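PDB 4XUR: endo-1,4-beta-xylanase C from Paenibacillus barcinonensis, which hydrolyses internal beta-1,4 linkages of xylan, the chain here being its second CBM22 xylan-binding domain, in complex with xylotetraose. Local coordinates for residues R29-E34 against R143-T148; I42-N47 against G121-I126; K99-N102 against L108-A111. One frame throughout, in Å; residues are numbered along the deposited sequence.

Interaction 1: R29-E34 against R143-T148. With XYP (beta-D-xylopyranose), chain D; XYP (beta-D-xylopyranose), chain B; XYP (beta-D-xylopyranose), chain C.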
loop_
_atom_site.group_PDB
_atom_site.type_symbol
_atom_site.label_atom_id
_atom_site.label_comp_id
_atom_site.label_asym_id
_atom_site.label_seq_id
_atom_site.Cartn_x
_atom_site.Cartn_y
_atom_site.Cartn_z
ATOM N N ARG A 29 1.657 -5.442 7.282
ATOM C CA ARG A 29 2.312 -6.747 7.012
ATOM C C ARG A 29 2.919 -6.781 5.596
ATOM O O ARG A 29 2.510 -6.047 4.711
ATOM C CB ARG A 29 1.427 -7.956 7.212
ATOM C CG ARG A 29 0.214 -8.127 6.301
ATOM C CD ARG A 29 -0.406 -9.511 6.435
ATOM N NE ARG A 29 -1.610 -9.695 5.619
ATOM C CZ ARG A 29 -1.641 -10.047 4.334
ATOM N NH1 ARG A 29 -0.504 -10.235 3.585
ATOM N NH2 ARG A 29 -2.851 -10.223 3.736
ATOM N N ALA A 30 3.878 -7.700 5.429
ATOM C CA ALA A 30 4.391 -8.047 4.106
ATOM C C ALA A 30 3.390 -8.951 3.329
ATOM O O ALA A 30 2.505 -9.605 3.938
ATOM C CB ALA A 30 5.754 -8.768 4.285
ATOM N N ARG A 31 3.583 -9.068 2.009
ATOM C CA ARG A 31 2.776 -9.912 1.156
ATOM C C ARG A 31 3.483 -11.228 0.763
ATOM O O ARG A 31 2.839 -12.171 0.298
ATOM C CB ARG A 31 2.370 -9.131 -0.088
ATOM C CG ARG A 31 1.583 -7.867 0.276
ATOM C CD ARG A 31 0.939 -7.188 -0.964
ATOM N NE ARG A 31 -0.179 -7.947 -1.455
ATOM C CZ ARG A 31 -0.349 -8.348 -2.726
ATOM N NH1 ARG A 31 0.575 -8.097 -3.650
ATOM N NH2 ARG A 31 -1.461 -9.013 -3.038
ATOM N N GLY A 32 4.808 -11.249 0.909
ATOM C CA GLY A 32 5.633 -12.449 0.674
ATOM C C GLY A 32 6.799 -12.478 1.619
ATOM O O GLY A 32 6.635 -12.533 2.815
ATOM N N THR A 33 8.020 -12.482 1.041
ATOM C CA THR A 33 9.242 -12.615 1.823
ATOM C C THR A 33 9.930 -11.304 2.129
ATOM O O THR A 33 11.034 -11.273 2.683
ATOM C CB THR A 33 10.224 -13.543 1.076
ATOM O OG1 THR A 33 10.399 -13.024 -0.250
ATOM C CG2 THR A 33 9.678 -14.930 1.013
ATOM N N GLU A 34 9.303 -10.191 1.768
ATOM C CA GLU A 34 9.895 -8.863 2.013
ATOM C C GLU A 34 9.856 -8.444 3.514
ATOM O O GLU A 34 9.184 -9.088 4.348
ATOM C CB GLU A 34 9.301 -7.796 1.099
ATOM C CG GLU A 34 7.886 -7.307 1.446
ATOM C CD GLU A 34 6.774 -8.207 1.065
ATOM O OE1 GLU A 34 6.945 -9.430 0.974
ATOM O OE2 GLU A 34 5.627 -7.687 0.838
ATOM N N ARG A 143 -7.891 -5.029 1.826
ATOM C CA ARG A 143 -6.609 -4.545 2.365
ATOM C C ARG A 143 -5.988 -3.649 1.354
ATOM O O ARG A 143 -5.866 -3.987 0.157
ATOM C CB ARG A 143 -5.696 -5.736 2.661
ATOM C CG ARG A 143 -6.293 -6.811 3.527
ATOM C CD ARG A 143 -6.523 -8.112 2.791
ATOM N NE ARG A 143 -7.340 -9.089 3.572
ATOM C CZ ARG A 143 -7.442 -10.376 3.355
ATOM N NH1 ARG A 143 -6.806 -11.005 2.377
ATOM N NH2 ARG A 143 -8.191 -11.094 4.180
ATOM N N MET A 144 -5.584 -2.489 1.816
ATOM C CA MET A 144 -4.870 -1.567 0.942
ATOM C C MET A 144 -3.387 -1.923 0.924
ATOM O O MET A 144 -2.846 -2.328 1.917
ATOM C CB MET A 144 -5.073 -0.143 1.352
ATOM C CG MET A 144 -4.455 0.248 2.685
ATOM S SD MET A 144 -4.702 2.016 2.956
ATOM C CE MET A 144 -3.692 2.668 1.624
ATOM N N TYR A 145 -2.707 -1.751 -0.219
ATOM C CA TYR A 145 -1.281 -1.977 -0.261
ATOM C C TYR A 145 -0.610 -1.159 -1.337
ATOM O O TYR A 145 -1.315 -0.644 -2.239
ATOM C CB TYR A 145 -0.928 -3.481 -0.406
ATOM C CG TYR A 145 -1.288 -4.172 -1.687
ATOM C CD1 TYR A 145 -2.555 -4.698 -1.846
ATOM C CD2 TYR A 145 -0.331 -4.410 -2.692
ATOM C CE1 TYR A 145 -2.894 -5.382 -2.997
ATOM C CE2 TYR A 145 -0.655 -5.091 -3.861
ATOM C CZ TYR A 145 -1.930 -5.602 -3.988
ATOM O OH TYR A 145 -2.306 -6.306 -5.131
ATOM N N ALA A 146 0.718 -1.024 -1.224
ATOM C CA ALA A 146 1.487 -0.376 -2.290
ATOM C C ALA A 146 2.394 -1.371 -2.941
ATOM O O ALA A 146 2.885 -2.284 -2.313
ATOM C CB ALA A 146 2.343 0.782 -1.721
ATOM N N GLU A 147 2.669 -1.129 -4.238
ATOM C CA GLU A 147 3.509 -2.033 -5.023
ATOM C C GLU A 147 4.020 -1.303 -6.262
ATOM O O GLU A 147 3.685 -0.180 -6.514
ATOM C CB GLU A 147 2.725 -3.243 -5.457
ATOM C CG GLU A 147 1.554 -2.936 -6.399
ATOM C CD GLU A 147 0.797 -4.168 -6.792
ATOM O OE1 GLU A 147 1.351 -5.319 -6.741
ATOM O OE2 GLU A 147 -0.380 -4.003 -7.179
ATOM N N THR A 148 4.872 -1.984 -7.028
ATOM C CA THR A 148 5.249 -1.504 -8.387
ATOM C C THR A 148 4.428 -2.261 -9.462
ATOM O O THR A 148 3.780 -3.273 -9.209
ATOM C CB THR A 148 6.766 -1.640 -8.629
ATOM O OG1 THR A 148 7.240 -2.919 -8.212
ATOM C CG2 THR A 148 7.457 -0.633 -7.835
HETATM C C1 XYP D . -0.993 -9.433 -7.768
HETATM C C2 XYP D . -0.535 -8.001 -8.044
HETATM C C3 XYP D . -1.665 -7.130 -8.580
HETATM C C4 XYP D . -2.365 -7.854 -9.755
HETATM C C5 XYP D . -2.726 -9.296 -9.387
HETATM O O2 XYP D . -0.087 -7.410 -6.831
HETATM O O3 XYP D . -1.179 -5.890 -9.030
HETATM O O4 XYP D . -3.569 -7.107 -10.048
HETATM O O5 XYP D . -1.567 -10.001 -8.995
HETATM O O1 XYP B . 3.607 -15.846 -0.309
HETATM C C1 XYP B . 2.242 -16.235 -0.591
HETATM C C2 XYP B . 1.285 -15.137 -0.090
HETATM C C3 XYP B . 0.372 -14.517 -1.152
HETATM C C4 XYP B . 1.159 -14.240 -2.431
HETATM C C5 XYP B . 2.341 -15.199 -2.731
HETATM O O2 XYP B . 0.472 -15.591 0.990
HETATM O O3 XYP B . -0.109 -13.224 -0.641
HETATM O O4 XYP B . 0.208 -14.228 -3.494
HETATM O O5 XYP B . 2.122 -16.423 -2.007
HETATM C C1 XYP C . 0.530 -13.109 -4.493
HETATM C C2 XYP C . 0.429 -13.606 -5.902
HETATM C C3 XYP C . 0.647 -12.517 -6.909
HETATM C C4 XYP C . -0.269 -11.323 -6.575
HETATM C C5 XYP C . -0.130 -10.922 -5.114
HETATM O O2 XYP C . 1.426 -14.671 -6.102
HETATM O O3 XYP C . 0.338 -12.962 -8.224
HETATM O O4 XYP C . 0.094 -10.242 -7.380
HETATM O O5 XYP C . -0.425 -12.026 -4.276
#
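R31 and Y145 mark the nearest backbone approach between the loop 29-34 and the end of strand 139-147, yet their CA atoms stay 9.0 Å apart. At that spacing the main chains cannot bond to each other, and side chains span the gap. R143, Y145 and E147 all send their CB toward the loop, and R31 is the main reply. Its chain turns at chi3 (73°), a bend that lays the guanidinium over one face of the Y145 ring. The planes are 16° apart and R31 CZ stands 3.7 Å from the centroid of the Y145 ring, a stacked cation-pi pair. R31 CD rests over the same face, 3.9 Å from the Y145 centroid, as a CH-pi contact. Two residues earlier on the strand, R143 NH1 lies 4.3 Å from R29 NH2; both arginines are salt-bridged to E98 OE2, and R143 NE also to E65, which probably offsets their like charges. E34 shapes the loop, its carboxylate taking the backbone N-H of G32 and that of R31, the latter almost straight (178°).

The polar ends of R31, Y145 and E147 converge on the xylose of chain D. Its O2 receives a bond from Y145 OH at 3.0 Å and gives one to E147 OE1 at 2.5 Å, while its O3 donates to E147 OE2 at 2.8 Å. R31 NH1 adds a weak bond to O2 of that sugar at 3.3 Å, but its guanidinium is anchored mainly by Y59 O and E98; S96 OG likewise bonds E147 OE2. Two adjacent hydroxyls are thus read by one carboxylate, with the tyrosine and arginine joining it at O2. Because the stack and the second-shell bonds restrict R31 and E147, this part of the xylan-binding site is probably well ordered for recognising the 2,3-diol of a xylose unit.

Interaction 2: I42-N47 against G121-I126. With CA (calcium ion), chain G.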
loop_
_atom_site.group_PDB
_atom_site.type_symbol
_atom_site.label_atom_id
_atom_site.label_comp_id
_atom_site.label_asym_id
_atom_site.label_seq_id
_atom_site.Cartn_x
_atom_site.Cartn_y
_atom_site.Cartn_z
ATOM N N ILE A 42 13.575 9.353 8.391
ATOM C CA ILE A 42 13.050 9.392 7.015
ATOM C C ILE A 42 11.518 9.414 7.172
ATOM O O ILE A 42 10.947 8.522 7.820
ATOM C CB ILE A 42 13.431 8.152 6.177
ATOM C CG1 ILE A 42 14.940 8.182 5.831
ATOM C CG2 ILE A 42 12.584 8.104 4.898
ATOM C CD1 ILE A 42 15.310 9.199 4.796
ATOM N N GLY A 43 10.897 10.446 6.601
ATOM C CA GLY A 43 9.488 10.681 6.767
ATOM C C GLY A 43 8.933 11.751 5.843
ATOM O O GLY A 43 9.697 12.539 5.305
ATOM N N HIS A 44 7.608 11.763 5.619
ATOM C CA HIS A 44 6.973 12.843 4.883
ATOM C C HIS A 44 6.667 13.987 5.839
ATOM O O HIS A 44 5.791 13.882 6.695
ATOM C CB HIS A 44 5.641 12.412 4.173
ATOM C CG HIS A 44 4.925 13.540 3.500
ATOM N ND1 HIS A 44 5.482 14.335 2.494
ATOM C CD2 HIS A 44 3.666 14.004 3.690
ATOM C CE1 HIS A 44 4.572 15.223 2.096
ATOM N NE2 HIS A 44 3.479 15.053 2.825
ATOM N N ASN A 45 7.482 15.034 5.766
ATOM C CA ASN A 45 7.395 16.151 6.706
ATOM C C ASN A 45 7.346 15.669 8.179
ATOM O O ASN A 45 6.595 16.192 9.013
ATOM C CB ASN A 45 6.176 17.025 6.403
ATOM C CG ASN A 45 6.233 17.750 5.052
ATOM O OD1 ASN A 45 5.216 17.900 4.389
ATOM N ND2 ASN A 45 7.388 18.231 4.663
ATOM N N SER A 46 8.161 14.664 8.490
ATOM C CA SER A 46 8.167 14.025 9.803
ATOM C C SER A 46 9.368 13.141 9.930
ATOM O O SER A 46 10.152 13.028 8.994
ATOM C CB SER A 46 6.892 13.225 10.030
ATOM O OG SER A 46 6.662 12.227 8.996
ATOM N N ASN A 47 9.478 12.488 11.074
ATOM C CA ASN A 47 10.634 11.702 11.406
ATOM C C ASN A 47 10.515 10.215 11.183
ATOM O O ASN A 47 11.532 9.491 11.172
ATOM C CB ASN A 47 11.029 11.986 12.882
ATOM C CG ASN A 47 12.416 11.435 13.235
ATOM O OD1 ASN A 47 13.414 11.752 12.583
ATOM N ND2 ASN A 47 12.477 10.605 14.282
ATOM N N GLY A 121 13.912 10.230 -4.731
ATOM C CA GLY A 121 14.054 11.123 -3.574
ATOM C C GLY A 121 12.934 12.088 -3.179
ATOM O O GLY A 121 13.025 12.715 -2.134
ATOM N N GLN A 122 11.911 12.263 -4.010
ATOM C CA GLN A 122 10.825 13.137 -3.688
ATOM C C GLN A 122 9.516 12.403 -3.276
ATOM O O GLN A 122 9.124 11.425 -3.897
ATOM C CB GLN A 122 10.509 14.132 -4.801
ATOM C CG GLN A 122 9.807 13.591 -5.990
ATOM C CD GLN A 122 9.063 14.682 -6.787
ATOM O OE1 GLN A 122 9.182 15.911 -6.489
ATOM N NE2 GLN A 122 8.333 14.283 -7.784
ATOM N N TRP A 123 8.929 12.881 -2.191
ATOM C CA TRP A 123 7.608 12.437 -1.689
ATOM C C TRP A 123 6.468 12.887 -2.560
ATOM O O TRP A 123 6.387 14.084 -2.990
ATOM C CB TRP A 123 7.370 12.942 -0.288
ATOM C CG TRP A 123 8.262 12.303 0.744
ATOM C CD1 TRP A 123 9.390 12.775 1.227
ATOM C CD2 TRP A 123 8.002 11.071 1.433
ATOM N NE1 TRP A 123 9.930 11.929 2.158
ATOM C CE2 TRP A 123 9.087 10.854 2.316
ATOM C CE3 TRP A 123 6.997 10.110 1.361
ATOM C CZ2 TRP A 123 9.184 9.749 3.125
ATOM C CZ3 TRP A 123 7.108 8.973 2.142
ATOM C CH2 TRP A 123 8.143 8.792 3.028
ATOM N N LYS A 124 5.546 11.939 -2.878
ATOM C CA LYS A 124 4.382 12.301 -3.654
ATOM C C LYS A 124 3.155 11.510 -3.189
ATOM O O LYS A 124 3.295 10.379 -2.728
ATOM C CB LYS A 124 4.688 12.026 -5.094
ATOM C CG LYS A 124 3.792 12.741 -6.081
ATOM C CD LYS A 124 4.511 12.781 -7.421
ATOM C CE LYS A 124 3.520 12.900 -8.581
ATOM N NZ LYS A 124 4.251 12.687 -9.866
ATOM N N LYS A 125 2.017 12.111 -3.360
ATOM C CA LYS A 125 0.725 11.542 -2.910
ATOM C C LYS A 125 0.121 10.608 -3.983
ATOM O O LYS A 125 0.197 10.879 -5.188
ATOM C CB LYS A 125 -0.231 12.660 -2.601
ATOM C CG LYS A 125 -1.469 12.194 -1.837
ATOM C CD LYS A 125 -2.393 13.394 -1.552
ATOM C CE LYS A 125 -3.167 13.315 -0.276
ATOM N NZ LYS A 125 -4.098 14.489 -0.173
ATOM N N ILE A 126 -0.395 9.466 -3.532
ATOM C CA ILE A 126 -1.219 8.575 -4.358
ATOM C C ILE A 126 -2.636 8.592 -3.749
ATOM O O ILE A 126 -2.760 8.379 -2.563
ATOM C CB ILE A 126 -0.647 7.146 -4.344
ATOM C CG1 ILE A 126 0.737 7.089 -5.011
ATOM C CG2 ILE A 126 -1.626 6.169 -4.979
ATOM C CD1 ILE A 126 1.850 7.508 -4.130
HETATM CA CA CA G . 5.379 9.983 9.461
HETATM O O HOH W 1 3.923 11.634 9.412
#
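W123 packs its indole against the backbone of G43 and H44 and the side chain of I42. H44 CA lies over the five-membered ring, 4.0 Å from its centroid and only 14° off the normal, a CH-pi contact, and H44 N also sits over the indole face, 3.6 Å from W123 CZ2. At the indole rim, I42 CG2 meets W123 CZ2 at 4.2 Å. G43 O comes to 3.2 Å from W123 NE1, but the poor angle rules out a hydrogen bond. The imidazole of H44, with CG anti to the backbone N (chi1 176°), brings ND1 to 3.6 Å from W123 CB; the two rings are oblique, their planes at 50°.

The next shell fixes the loop. D167 OD2 accepts H44 N and also binds the calcium ion, to which S46 OG coordinates at 2.6 Å. That hydroxyl donates to H44 O as well, and D19, E21, R48 and a water help complete the metal site.

The contact therefore joins the calcium-braced turn between strands 35-40 and 48-53 to the residue that leads into strand 124-131. Y165 of strand 164-173 touches both I42 and W123, while W81 of strand 75-83 stacks on H44.

Interaction 3: K99-N102 against L108-A111. With XYP (beta-D-xylopyranose), chain D; XYP (beta-D-xylopyranose), chain C; XYP (beta-D-xylopyranose), chain E.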
loop_
_atom_site.group_PDB
_atom_site.type_symbol
_atom_site.label_atom_id
_atom_site.label_comp_id
_atom_site.label_asym_id
_atom_site.label_seq_id
_atom_site.Cartn_x
_atom_site.Cartn_y
_atom_site.Cartn_z
ATOM N N LYS A 99 -8.672 -8.214 -2.102
ATOM C CA LYS A 99 -10.030 -8.540 -1.621
ATOM C C LYS A 99 -10.244 -10.042 -1.427
ATOM O O LYS A 99 -9.853 -10.831 -2.265
ATOM C CB LYS A 99 -11.070 -7.981 -2.576
ATOM C CG LYS A 99 -11.218 -6.493 -2.496
ATOM C CD LYS A 99 -12.305 -6.040 -3.486
ATOM C CE LYS A 99 -11.739 -5.356 -4.663
ATOM N NZ LYS A 99 -12.806 -4.740 -5.446
ATOM N N GLU A 100 -10.850 -10.382 -0.301
ATOM C CA GLU A 100 -11.198 -11.751 0.090
ATOM C C GLU A 100 -12.741 -11.803 0.215
ATOM O O GLU A 100 -13.364 -10.893 0.799
ATOM C CB GLU A 100 -10.572 -12.116 1.444
ATOM C CG GLU A 100 -10.953 -13.495 1.957
ATOM C CD GLU A 100 -10.572 -13.685 3.395
ATOM O OE1 GLU A 100 -9.434 -13.972 3.666
ATOM O OE2 GLU A 100 -11.447 -13.528 4.291
ATOM N N PHE A 101 -13.344 -12.869 -0.338
ATOM C CA PHE A 101 -14.745 -13.105 -0.326
ATOM C C PHE A 101 -15.007 -14.483 0.328
ATOM O O PHE A 101 -14.337 -15.440 -0.007
ATOM C CB PHE A 101 -15.375 -13.089 -1.728
ATOM C CG PHE A 101 -15.323 -11.734 -2.379
ATOM C CD1 PHE A 101 -14.175 -11.319 -3.060
ATOM C CD2 PHE A 101 -16.381 -10.829 -2.269
ATOM C CE1 PHE A 101 -14.117 -10.082 -3.660
ATOM C CE2 PHE A 101 -16.310 -9.599 -2.893
ATOM C CZ PHE A 101 -15.165 -9.222 -3.587
ATOM N N ASN A 102 -16.008 -14.525 1.180
ATOM C CA ASN A 102 -16.470 -15.770 1.815
ATOM C C ASN A 102 -15.379 -16.453 2.577
ATOM O O ASN A 102 -15.380 -17.679 2.672
ATOM C CB ASN A 102 -17.110 -16.717 0.793
ATOM C CG ASN A 102 -18.122 -16.047 -0.075
ATOM O OD1 ASN A 102 -17.959 -15.981 -1.282
ATOM N ND2 ASN A 102 -19.120 -15.513 0.517
ATOM N N LEU A 108 -8.268 -15.042 -3.875
ATOM C CA LEU A 108 -8.148 -13.612 -3.648
ATOM C C LEU A 108 -8.165 -12.831 -4.960
ATOM O O LEU A 108 -7.758 -13.368 -6.021
ATOM C CB LEU A 108 -6.836 -13.269 -2.884
ATOM C CG LEU A 108 -6.692 -13.844 -1.459
ATOM C CD1 LEU A 108 -5.490 -13.238 -0.741
ATOM C CD2 LEU A 108 -7.919 -13.610 -0.615
ATOM N N GLU A 109 -8.657 -11.582 -4.876
ATOM C CA GLU A 109 -8.728 -10.635 -5.962
ATOM C C GLU A 109 -7.869 -9.419 -5.694
ATOM O O GLU A 109 -7.691 -9.030 -4.539
ATOM C CB GLU A 109 -10.163 -10.033 -6.014
ATOM C CG GLU A 109 -11.122 -10.788 -6.800
ATOM C CD GLU A 109 -12.462 -10.038 -6.846
ATOM O OE1 GLU A 109 -12.483 -8.777 -7.076
ATOM O OE2 GLU A 109 -13.423 -10.686 -6.635
ATOM N N TYR A 110 -7.406 -8.770 -6.761
ATOM C CA TYR A 110 -6.554 -7.574 -6.664
ATOM C C TYR A 110 -6.999 -6.547 -7.674
ATOM O O TYR A 110 -7.326 -6.894 -8.822
ATOM C CB TYR A 110 -5.066 -7.937 -6.876
ATOM C CG TYR A 110 -4.687 -9.308 -6.216
ATOM C CD1 TYR A 110 -4.284 -9.394 -4.894
ATOM C CD2 TYR A 110 -4.694 -10.505 -6.966
ATOM C CE1 TYR A 110 -3.963 -10.622 -4.310
ATOM C CE2 TYR A 110 -4.370 -11.704 -6.406
ATOM C CZ TYR A 110 -3.996 -11.778 -5.081
ATOM O OH TYR A 110 -3.652 -13.034 -4.538
ATOM N N ALA A 111 -6.930 -5.294 -7.293
ATOM C CA ALA A 111 -7.273 -4.141 -8.158
ATOM C C ALA A 111 -6.408 -2.967 -7.797
ATOM O O ALA A 111 -6.250 -2.654 -6.636
ATOM C CB ALA A 111 -8.675 -3.776 -7.938
HETATM C C1 XYP D . -0.993 -9.433 -7.768
HETATM C C2 XYP D . -0.535 -8.001 -8.044
HETATM C C3 XYP D . -1.665 -7.130 -8.580
HETATM C C4 XYP D . -2.365 -7.854 -9.755
HETATM C C5 XYP D . -2.726 -9.296 -9.387
HETATM O O2 XYP D . -0.087 -7.410 -6.831
HETATM O O3 XYP D . -1.179 -5.890 -9.030
HETATM O O4 XYP D . -3.569 -7.107 -10.048
HETATM O O5 XYP D . -1.567 -10.001 -8.995
HETATM C C1 XYP C . 0.530 -13.109 -4.493
HETATM C C2 XYP C . 0.429 -13.606 -5.902
HETATM C C3 XYP C . 0.647 -12.517 -6.909
HETATM C C4 XYP C . -0.269 -11.323 -6.575
HETATM C C5 XYP C . -0.130 -10.922 -5.114
HETATM O O2 XYP C . 1.426 -14.671 -6.102
HETATM O O3 XYP C . 0.338 -12.962 -8.224
HETATM O O4 XYP C . 0.094 -10.242 -7.380
HETATM O O5 XYP C . -0.425 -12.026 -4.276
HETATM C C1 XYP E . -4.005 -7.307 -11.427
HETATM C C2 XYP E . -5.472 -6.887 -11.566
HETATM C C3 XYP E . -5.856 -6.893 -13.006
HETATM C C4 XYP E . -4.856 -6.139 -13.888
HETATM C C5 XYP E . -3.423 -6.623 -13.591
HETATM O O2 XYP E . -6.284 -7.775 -10.833
HETATM O O3 XYP E . -7.147 -6.265 -13.151
HETATM O O4 XYP E . -5.156 -6.356 -15.259
HETATM O O5 XYP E . -3.116 -6.470 -12.240
#
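K99 and E109 form the tight part of this contact, an antiparallel hydrogen-bonded pair. K99 N reaches E109 O at 2.8 Å with an N-H...O angle of 172°. The return bond, E109 N to K99 O, measures 3.0 Å at 174°. Both CB atoms leave on the same face of the sheet, so K99 CB and E109 CB are 4.1 Å apart. One residue before E109, L108 CA makes a CA-H...O contact with K99 O, and the methyl L108 CD2 lies 3.7 Å from E100 CB. The carboxylate of E100 plays no part across the hairpin: S140 OG and R143 hold it.

Toward solvent, at the exposed E109, the fit is looser. K99 NZ stays 4.4 Å from E109 OE1, beyond a salt bridge, so only a weak attraction between the charges is likely. The one close touch on that side is oblique: the extended side chain of E109 carries its carboxylate beside F101, where OE2 approaches F101 CE1 at 3.1 Å with the ring and carboxylate planes 22° apart.

The CB of Y110 points away from 99-102, and its ring serves the sugar. The xyloses of chains C and D lie over one face of that ring, with Y110 CD2 at 3.3 Å from C5 of the chain D unit. Main-chain Y110 O accepts O2 of the chain E xylose, though the separation is suspiciously short. Stacking of sugars on an aromatic face is a common means of recognition in carbohydrate-binding modules.

These residues form the end of the hairpin of strands 90-101 and 109-119. Strand 109-119 is outermost in its four-stranded sheet within this chain, and 90-101 lies between it and 139-147, whose I139 touches K99 and F101 and whose Y145 touches Y110.

Interactions 1 and 3 share a sheet and a ligand: strands 139-147 and 90-101 are neighbours, both contacts touch the xyloses of chains C and D, and the salt bridge R143 NH2 - E100 OE1 and the packing of R31 on Y110 tie them together. Interaction 1 is buried, and charge, aromatic stacking and sugar bonds dominate it; interaction 3, at the surface, relies on backbone pairing. Interaction 2, also at the surface, belongs to the other sheet's side, its centre about 29 Å from that of interaction 3 and across the chain's centre. There an indole meets a metal-bound loop, and sugar plays no part. In sequence, 3 nests within 2 and 2 within 1.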